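Local coordinates for protein endo-pectate lyase (Erwinia chrysanthemi, PDB 3B4N) that probably depolymerises both polygalacturonate and methylated pectins by calcium-dependent eliminative cleavage within the chain, at residues R264-T269 with D289-S294. Residues are numbered along the deposited sequence; the frame is centred on the assembly and turned at random.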
# COMPACT_ATOMS: atom_id res chain seq x y z
N ARG A 264 8.16 3.35 -17.52
CA ARG A 264 7.40 2.81 -16.39
C ARG A 264 6.67 4.00 -15.78
O ARG A 264 7.23 5.09 -15.63
CB ARG A 264 8.32 2.16 -15.37
CG ARG A 264 9.09 0.99 -15.96
CD ARG A 264 9.79 0.20 -14.88
NE ARG A 264 10.51 -0.94 -15.43
CZ ARG A 264 11.83 -1.04 -15.47
NH1 ARG A 264 12.60 -0.06 -15.01
NH2 ARG A 264 12.40 -2.15 -15.94
N PHE A 265 5.41 3.79 -15.42
CA PHE A 265 4.61 4.87 -14.88
C PHE A 265 4.08 4.63 -13.49
O PHE A 265 3.77 3.50 -13.11
CB PHE A 265 3.42 5.15 -15.79
CG PHE A 265 3.80 5.43 -17.21
CD1 PHE A 265 3.63 4.45 -18.19
CD2 PHE A 265 4.31 6.67 -17.57
CE1 PHE A 265 3.97 4.71 -19.51
CE2 PHE A 265 4.66 6.94 -18.89
CZ PHE A 265 4.48 5.96 -19.86
N LEU A 266 4.01 5.71 -12.72
CA LEU A 266 3.44 5.66 -11.39
C LEU A 266 2.32 6.70 -11.35
O LEU A 266 2.51 7.84 -11.80
CB LEU A 266 4.47 6.00 -10.32
CG LEU A 266 3.88 6.22 -8.92
CD1 LEU A 266 3.35 4.89 -8.37
CD2 LEU A 266 4.93 6.81 -7.99
N THR A 267 1.16 6.31 -10.85
CA THR A 267 0.03 7.22 -10.70
C THR A 267 -0.42 7.13 -9.25
O THR A 267 -0.98 6.11 -8.85
CB THR A 267 -1.16 6.83 -11.58
OG1 THR A 267 -0.76 6.84 -12.95
CG2 THR A 267 -2.32 7.82 -11.39
N VAL A 268 -0.14 8.17 -8.47
CA VAL A 268 -0.58 8.21 -7.08
C VAL A 268 -1.68 9.26 -6.96
O VAL A 268 -1.48 10.41 -7.35
CB VAL A 268 0.57 8.61 -6.11
CG1 VAL A 268 0.03 8.74 -4.68
CG2 VAL A 268 1.68 7.58 -6.15
N THR A 269 -2.83 8.86 -6.44
CA THR A 269 -3.93 9.81 -6.26
C THR A 269 -4.32 9.98 -4.79
O THR A 269 -4.96 10.96 -4.44
CB THR A 269 -5.20 9.38 -7.02
OG1 THR A 269 -5.68 8.15 -6.49
CG2 THR A 269 -4.91 9.23 -8.51
N ASP A 289 10.29 7.23 -17.96
CA ASP A 289 9.39 7.01 -16.84
C ASP A 289 8.71 8.30 -16.41
O ASP A 289 9.31 9.38 -16.46
CB ASP A 289 10.13 6.51 -15.61
CG ASP A 289 10.83 5.19 -15.81
OD1 ASP A 289 10.63 4.51 -16.85
OD2 ASP A 289 11.58 4.83 -14.90
N VAL A 290 7.46 8.20 -15.96
CA VAL A 290 6.77 9.39 -15.48
C VAL A 290 5.98 9.06 -14.23
O VAL A 290 5.18 8.12 -14.22
CB VAL A 290 5.78 9.96 -16.51
CG1 VAL A 290 5.17 11.25 -15.94
CG2 VAL A 290 6.50 10.24 -17.83
N ALA A 291 6.22 9.82 -13.16
CA ALA A 291 5.49 9.65 -11.91
C ALA A 291 4.51 10.81 -11.81
O ALA A 291 4.91 11.96 -11.85
CB ALA A 291 6.44 9.69 -10.73
N THR A 292 3.22 10.50 -11.70
CA THR A 292 2.17 11.51 -11.60
C THR A 292 1.63 11.35 -10.18
O THR A 292 0.99 10.34 -9.87
CB THR A 292 1.10 11.25 -12.67
OG1 THR A 292 1.71 11.37 -13.96
CG2 THR A 292 -0.03 12.26 -12.56
N ILE A 293 1.87 12.35 -9.34
CA ILE A 293 1.52 12.30 -7.93
C ILE A 293 0.70 13.47 -7.37
O ILE A 293 1.02 14.63 -7.61
CB ILE A 293 2.82 12.24 -7.07
CG1 ILE A 293 3.65 11.03 -7.47
CG2 ILE A 293 2.49 12.22 -5.59
CD1 ILE A 293 5.03 11.02 -6.84
N SER A 294 -0.34 13.13 -6.60
CA SER A 294 -1.19 14.10 -5.93
C SER A 294 -1.93 13.35 -4.82
O SER A 294 -1.95 12.12 -4.80
CB SER A 294 -2.19 14.75 -6.90
OG SER A 294 -3.08 13.81 -7.47
O HOH W 1 -1.91 12.51 -9.60
O HOH W 2 -5.31 13.16 -5.92
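Two donors grip the carbonyl oxygen Val268 O: the backbone N of Ser294, at 3.0 Å, and a water that also meets Ser294 OG. A second water bridges the same OG to Thr269 O. Strands 264-268 and 290-293 lie in successive coils of the right-handed parallel beta-helix, and they illustrate how such a fold stacks its coils: the axes run 4.7 Å apart and 3° from parallel, in register. Backbone bonds join them from Val290 N on Arg264 O through to Ser294 N on Val268 O, with Thr292 N to Leu266 O nearly straight among them (2.8 Å, 176°). At the N-terminal end, before Val290 N, the ladder is extended by a side chain, Asp289 OD1, which receives Arg264 N at 2.8 Å from above the carboxylate plane. Asp289 OD2 turns instead to Ser253 and Asn284, while the extended Arg264 chain carries its guanidinium off to Asn229, Ser230 and Ser253. Inside the coil the side chains stack as an aliphatic ladder, Leu266 over Ala291 and Val268 over Ile293; the latter two lie side by side, Val268 CB 4.1 Å from Ile293 CG2. Strands 233-238 and 334-336 continue the stack beyond each strand. On the outer face, the Phe265 ring turns its edge to Val290: with CG beside its own backbone N (chi1 -55°), Phe265 CD2 comes 3.8 Å from Val290 CB, which lies in the ring plane.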